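Local coordinates for vacuolar aminopeptidase 1 (Saccharomyces cerevisiae, PDB 5JGF), which removes amino acids, preferably neutral or hydrophobic ones, from the N-termini of peptides as a zinc-dependent vacuolar enzyme and is the major cargo of the Cvt pathway, at residues R394-K399 with G452-N457; L126-D131 with C161-L166. All blocks are in the same frame, centred on the assembly; numbering follows the deposited sequence.

Contact 1. Residues R394-K399 with G452-N457; sequences RRNGDK and GVKFFN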
loop_
_atom_site.group_PDB
_atom_site.type_symbol
_atom_site.label_atom_id
_atom_site.label_comp_id
_atom_site.label_asym_id
_atom_site.label_seq_id
_atom_site.Cartn_x
_atom_site.Cartn_y
_atom_site.Cartn_z
ATOM N N ARG D 394 3.883 -43.236 -38.703
ATOM C CA ARG D 394 4.180 -44.656 -38.545
ATOM C C ARG D 394 4.548 -45.282 -39.887
ATOM O O ARG D 394 5.433 -46.130 -39.959
ATOM C CB ARG D 394 2.986 -45.397 -37.928
ATOM C CG ARG D 394 2.744 -45.066 -36.453
ATOM C CD ARG D 394 1.780 -46.052 -35.800
ATOM N NE ARG D 394 0.418 -45.932 -36.311
ATOM C CZ ARG D 394 -0.500 -45.103 -35.821
ATOM N NH1 ARG D 394 -0.209 -44.314 -34.796
ATOM N NH2 ARG D 394 -1.712 -45.067 -36.359
ATOM N N ARG D 395 3.876 -44.850 -40.950
ATOM C CA ARG D 395 4.146 -45.375 -42.285
ATOM C C ARG D 395 5.474 -44.897 -42.869
ATOM O O ARG D 395 6.176 -45.669 -43.524
ATOM C CB ARG D 395 3.020 -44.991 -43.253
ATOM C CG ARG D 395 1.671 -45.618 -42.943
ATOM C CD ARG D 395 0.692 -45.372 -44.082
ATOM N NE ARG D 395 -0.635 -45.917 -43.806
ATOM C CZ ARG D 395 -1.632 -45.933 -44.686
ATOM N NH1 ARG D 395 -1.454 -45.436 -45.904
ATOM N NH2 ARG D 395 -2.808 -46.444 -44.347
ATOM N N ASN D 396 5.820 -43.634 -42.624
ATOM C CA ASN D 396 7.048 -43.045 -43.161
ATOM C C ASN D 396 8.265 -43.202 -42.255
ATOM O O ASN D 396 9.368 -42.799 -42.619
ATOM C CB ASN D 396 6.824 -41.552 -43.451
ATOM C CG ASN D 396 7.843 -40.975 -44.434
ATOM O OD1 ASN D 396 8.085 -41.549 -45.500
ATOM N ND2 ASN D 396 8.426 -39.823 -44.089
ATOM N N GLY D 397 8.070 -43.784 -41.079
ATOM C CA GLY D 397 9.188 -43.954 -40.172
ATOM C C GLY D 397 9.573 -42.648 -39.500
ATOM O O GLY D 397 10.745 -42.414 -39.203
ATOM N N ASP D 398 8.587 -41.785 -39.277
ATOM C CA ASP D 398 8.836 -40.510 -38.614
ATOM C C ASP D 398 8.335 -40.596 -37.185
ATOM O O ASP D 398 7.461 -41.403 -36.869
ATOM C CB ASP D 398 8.092 -39.364 -39.305
ATOM C CG ASP D 398 8.606 -39.085 -40.694
ATOM O OD1 ASP D 398 9.828 -38.878 -40.846
ATOM O OD2 ASP D 398 7.780 -39.060 -41.630
ATOM N N LYS D 399 8.893 -39.754 -36.324
ATOM C CA LYS D 399 8.478 -39.709 -34.933
ATOM C C LYS D 399 7.653 -38.434 -34.749
ATOM O O LYS D 399 7.937 -37.410 -35.373
ATOM C CB LYS D 399 9.705 -39.697 -34.019
ATOM C CG LYS D 399 10.550 -40.976 -34.082
ATOM C CD LYS D 399 9.780 -42.174 -33.527
ATOM C CE LYS D 399 10.701 -43.335 -33.124
ATOM N NZ LYS D 399 11.065 -44.243 -34.248
ATOM N N GLY D 452 12.385 -32.362 -40.356
ATOM C CA GLY D 452 11.200 -31.648 -40.800
ATOM C C GLY D 452 10.950 -31.910 -42.275
ATOM O O GLY D 452 9.836 -32.253 -42.679
ATOM N N VAL D 453 11.993 -31.746 -43.083
ATOM C CA VAL D 453 11.887 -31.990 -44.518
ATOM C C VAL D 453 11.393 -33.415 -44.756
ATOM O O VAL D 453 10.505 -33.651 -45.577
ATOM C CB VAL D 453 13.254 -31.825 -45.219
ATOM C CG1 VAL D 453 13.152 -32.273 -46.680
ATOM C CG2 VAL D 453 13.705 -30.372 -45.149
ATOM N N LYS D 454 11.973 -34.361 -44.028
ATOM C CA LYS D 454 11.606 -35.763 -44.167
ATOM C C LYS D 454 10.123 -35.973 -43.884
ATOM O O LYS D 454 9.431 -36.663 -44.633
ATOM C CB LYS D 454 12.454 -36.624 -43.224
ATOM C CG LYS D 454 12.207 -38.121 -43.349
ATOM C CD LYS D 454 13.240 -38.909 -42.547
ATOM C CE LYS D 454 12.591 -39.806 -41.504
ATOM N NZ LYS D 454 11.680 -40.821 -42.104
ATOM N N PHE D 455 9.626 -35.368 -42.813
ATOM C CA PHE D 455 8.220 -35.518 -42.481
ATOM C C PHE D 455 7.305 -34.910 -43.542
ATOM O O PHE D 455 6.352 -35.548 -43.984
ATOM C CB PHE D 455 7.909 -34.873 -41.132
ATOM C CG PHE D 455 6.452 -34.883 -40.799
ATOM C CD1 PHE D 455 5.828 -36.058 -40.398
ATOM C CD2 PHE D 455 5.688 -33.733 -40.948
ATOM C CE1 PHE D 455 4.461 -36.087 -40.154
ATOM C CE2 PHE D 455 4.320 -33.752 -40.708
ATOM C CZ PHE D 455 3.704 -34.932 -40.311
ATOM N N PHE D 456 7.590 -33.673 -43.944
ATOM C CA PHE D 456 6.773 -32.985 -44.941
ATOM C C PHE D 456 6.802 -33.691 -46.292
ATOM O O PHE D 456 5.813 -33.679 -47.028
ATOM C CB PHE D 456 7.246 -31.537 -45.103
ATOM C CG PHE D 456 6.980 -30.673 -43.898
ATOM C CD1 PHE D 456 7.917 -29.733 -43.482
ATOM C CD2 PHE D 456 5.791 -30.795 -43.187
ATOM C CE1 PHE D 456 7.676 -28.926 -42.371
ATOM C CE2 PHE D 456 5.539 -29.992 -42.072
ATOM C CZ PHE D 456 6.482 -29.059 -41.666
ATOM N N ASN D 457 7.938 -34.300 -46.614
ATOM C CA ASN D 457 8.082 -35.025 -47.873
ATOM C C ASN D 457 7.139 -36.222 -47.793
ATOM O O ASN D 457 6.407 -36.521 -48.742
ATOM C CB ASN D 457 9.525 -35.504 -48.053
ATOM C CG ASN D 457 9.775 -36.117 -49.425
ATOM O OD1 ASN D 457 10.542 -37.065 -49.559
ATOM N ND2 ASN D 457 9.139 -35.563 -50.449
HETATM O O HOH W 1 5.452 -38.129 -43.010
#

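Contact 2. Residues L126-D131 with C161-L166; sequences LWLDRD and CRIPSL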
loop_
_atom_site.group_PDB
_atom_site.type_symbol
_atom_site.label_atom_id
_atom_site.label_comp_id
_atom_site.label_asym_id
_atom_site.label_seq_id
_atom_site.Cartn_x
_atom_site.Cartn_y
_atom_site.Cartn_z
ATOM N N LEU D 126 16.627 -8.206 -25.607
ATOM C CA LEU D 126 17.329 -9.166 -26.453
ATOM C C LEU D 126 17.863 -8.485 -27.714
ATOM O O LEU D 126 18.789 -8.989 -28.353
ATOM C CB LEU D 126 16.407 -10.331 -26.826
ATOM C CG LEU D 126 15.934 -11.192 -25.644
ATOM C CD1 LEU D 126 14.956 -12.247 -26.133
ATOM C CD2 LEU D 126 17.127 -11.853 -24.969
ATOM N N TRP D 127 17.292 -7.334 -28.060
ATOM C CA TRP D 127 17.728 -6.598 -29.242
ATOM C C TRP D 127 18.838 -5.598 -28.948
ATOM O O TRP D 127 19.378 -4.961 -29.857
ATOM C CB TRP D 127 16.540 -5.881 -29.895
ATOM C CG TRP D 127 15.759 -6.779 -30.813
ATOM C CD1 TRP D 127 14.918 -7.797 -30.455
ATOM C CD2 TRP D 127 15.796 -6.775 -32.246
ATOM N NE1 TRP D 127 14.434 -8.429 -31.579
ATOM C CE2 TRP D 127 14.956 -7.821 -32.690
ATOM C CE3 TRP D 127 16.461 -5.988 -33.199
ATOM C CZ2 TRP D 127 14.761 -8.102 -34.050
ATOM C CZ3 TRP D 127 16.267 -6.269 -34.552
ATOM C CH2 TRP D 127 15.425 -7.318 -34.961
ATOM N N LEU D 128 19.187 -5.463 -27.674
ATOM C CA LEU D 128 20.250 -4.543 -27.292
ATOM C C LEU D 128 21.613 -5.158 -27.576
ATOM O O LEU D 128 21.804 -6.366 -27.439
ATOM C CB LEU D 128 20.185 -4.224 -25.799
ATOM C CG LEU D 128 18.950 -3.506 -25.260
ATOM C CD1 LEU D 128 19.075 -3.380 -23.748
ATOM C CD2 LEU D 128 18.820 -2.140 -25.905
ATOM N N ASP D 129 22.557 -4.315 -27.975
ATOM C CA ASP D 129 23.919 -4.759 -28.221
ATOM C C ASP D 129 24.037 -5.920 -29.196
ATOM O O ASP D 129 24.809 -6.857 -28.981
ATOM C CB ASP D 129 24.572 -5.106 -26.881
ATOM C CG ASP D 129 24.519 -3.945 -25.900
ATOM O OD1 ASP D 129 24.279 -2.810 -26.355
ATOM O OD2 ASP D 129 24.717 -4.157 -24.684
ATOM N N ARG D 130 23.263 -5.841 -30.272
ATOM C CA ARG D 130 23.273 -6.840 -31.333
ATOM C C ARG D 130 23.692 -6.086 -32.600
ATOM O O ARG D 130 23.274 -4.942 -32.806
ATOM C CB ARG D 130 21.869 -7.428 -31.518
ATOM C CG ARG D 130 21.319 -8.157 -30.288
ATOM C CD ARG D 130 21.898 -9.560 -30.141
ATOM N NE ARG D 130 21.333 -10.252 -28.983
ATOM C CZ ARG D 130 21.483 -11.549 -28.734
ATOM N NH1 ARG D 130 22.186 -12.316 -29.561
ATOM N NH2 ARG D 130 20.920 -12.084 -27.660
ATOM N N ASP D 131 24.523 -6.710 -33.431
ATOM C CA ASP D 131 24.988 -6.088 -34.674
ATOM C C ASP D 131 23.839 -6.111 -35.677
ATOM O O ASP D 131 23.440 -7.182 -36.138
ATOM C CB ASP D 131 26.169 -6.873 -35.253
ATOM C CG ASP D 131 27.426 -6.782 -34.401
ATOM O OD1 ASP D 131 27.353 -6.323 -33.239
ATOM O OD2 ASP D 131 28.496 -7.186 -34.901
ATOM N N CYS D 161 23.754 -0.505 -37.852
ATOM C CA CYS D 161 23.121 -0.031 -36.620
ATOM C C CYS D 161 23.392 -0.927 -35.423
ATOM O O CYS D 161 23.816 -2.071 -35.561
ATOM C CB CYS D 161 21.591 0.056 -36.806
ATOM S SG CYS D 161 21.061 1.338 -37.932
ATOM N N ARG D 162 23.124 -0.381 -34.244
ATOM C CA ARG D 162 23.279 -1.089 -32.983
ATOM C C ARG D 162 22.542 -0.259 -31.938
ATOM O O ARG D 162 22.712 0.958 -31.885
ATOM C CB ARG D 162 24.761 -1.220 -32.612
ATOM C CG ARG D 162 25.029 -1.875 -31.252
ATOM C CD ARG D 162 26.533 -2.052 -31.017
ATOM N NE ARG D 162 26.862 -2.607 -29.702
ATOM C CZ ARG D 162 26.728 -1.947 -28.556
ATOM N NH1 ARG D 162 26.270 -0.700 -28.553
ATOM N NH2 ARG D 162 27.057 -2.527 -27.410
ATOM N N ILE D 163 21.703 -0.915 -31.139
ATOM C CA ILE D 163 20.946 -0.243 -30.082
ATOM C C ILE D 163 21.779 -0.471 -28.822
ATOM O O ILE D 163 21.803 -1.571 -28.270
ATOM C CB ILE D 163 19.553 -0.874 -29.912
ATOM C CG1 ILE D 163 18.846 -0.932 -31.275
ATOM C CG2 ILE D 163 18.729 -0.054 -28.917
ATOM C CD1 ILE D 163 17.547 -1.713 -31.275
ATOM N N PRO D 164 22.457 0.580 -28.342
ATOM C CA PRO D 164 23.323 0.532 -27.160
ATOM C C PRO D 164 22.700 0.484 -25.776
ATOM O O PRO D 164 21.950 1.379 -25.392
ATOM C CB PRO D 164 24.184 1.772 -27.338
ATOM C CG PRO D 164 23.192 2.760 -27.866
ATOM C CD PRO D 164 22.420 1.944 -28.906
ATOM N N SER D 165 23.034 -0.555 -25.017
ATOM C CA SER D 165 22.535 -0.669 -23.654
ATOM C C SER D 165 23.284 0.380 -22.839
ATOM O O SER D 165 24.389 0.789 -23.207
ATOM C CB SER D 165 22.828 -2.060 -23.082
ATOM O OG SER D 165 24.228 -2.298 -22.993
ATOM N N LEU D 166 22.677 0.835 -21.749
ATOM C CA LEU D 166 23.326 1.806 -20.884
ATOM C C LEU D 166 24.139 1.015 -19.867
ATOM O O LEU D 166 23.660 0.014 -19.335
ATOM C CB LEU D 166 22.284 2.664 -20.155
ATOM C CG LEU D 166 22.864 3.699 -19.183
ATOM C CD1 LEU D 166 23.704 4.713 -19.952
ATOM C CD2 LEU D 166 21.733 4.404 -18.444
HETATM O O HOH W 2 21.350 -3.737 -31.256
HETATM O O HOH W 3 26.730 -5.180 -30.712
#

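Contact 1. Residues R394-K399 with G452-N457
D398 and K454 approach from opposite directions and meet in a salt bridge, OD1 of D398 lying 3.0 Å from NZ of K454, although the hydrogen bond within it is weak. The lysine leaves helix 448-468 with CG anti to its backbone N (chi1 -177°); bends at its last two torsions then bring CE and NZ to OD1 of D398, and the ammonium reaches the C-terminal end of helix 383-396. There NZ of K454 gives a second weak bond, 3.4 Å long, to the carbonyl O of G397, the positive-phi residue just past the helix end. The other carboxylate oxygen is gripped from its own segment: N396 ND2, coming in on the syn side, donates to OD2 of D398 over 2.7 Å, with the oxygen close to the plane of the asparagine amide. A water also donates to that OD2 and to the backbone O of F455, bridging the segments. The carboxylate plane stands 70° from the F455 ring, OD2 of D398 lying 3.8 Å from CD1 of F455. The carboxylate thus divides its work, OD1 for the lysine and OD2 for amide and water; lying at the surface, the ion pair is probably moderated by solvent.

Contact 2. Residues L126-D131 with C161-L166
D129 reaches the 161-166 segment through both backbone and carboxylate. Its N donates a nearly straight bond (176°) to the carbonyl O of I163, 2.9 Å away, an oxygen that also receives a CA-H...O contact from L128. The carboxylate takes two bonds from S165, both on syn sides: D129 OD1 accepts the backbone N of S165 at 2.9 Å, and D129 OD2 the hydroxyl OG of S165 at 2.6 Å, chi1 of 63° placing OG beside OD2. S439 of a neighbouring subunit also bonds OD2. In the salt bridge, OD1 of D129 sits over a face of the R162 guanidinium, 3.0 Å from NH2 of R162, the planes 11° apart, and no N-H aims at it; NH2 bonds instead to R441 O of that subunit. Replacing D129 by alanine would probably leave the N-H and hydroxyl of S165 without these acceptors and remove the carboxylate stacked over R162. L128 CD2 packs on I163 CG2 at 3.7 Å. One water bonds W127 O, R130 N and I163 N; another joins R162 NE to D131, which also salt-bridges R441 of that subunit. These loops flank the antiparallel sheet at a subunit interface of the M18 dodecamer, S165 lying about 9 Å (side chains) from H169, a probable substrate-binding residue.

Contact 1 is a surface contact and contact 2 a buried one, and they share no helix or strand: the first joins the end of helix 383-396 to helix 448-468, the second two loops next to the antiparallel sheet that includes strand 132-140. Their centres are 40 Å apart and they do not touch. Both set an aspartate against a basic side chain, but in contact 1 the lysine makes weak hydrogen bonds at the surface, whereas in contact 2 the arginine is met face-on in a buried interface, where the aspartate bonds through backbone and carboxylate and a neighbouring subunit supplies further partners. Contact 1 lies away from the annotated sites; in contact 2, W127 is about 8 Å from zinc-binding H438, side chain to side chain.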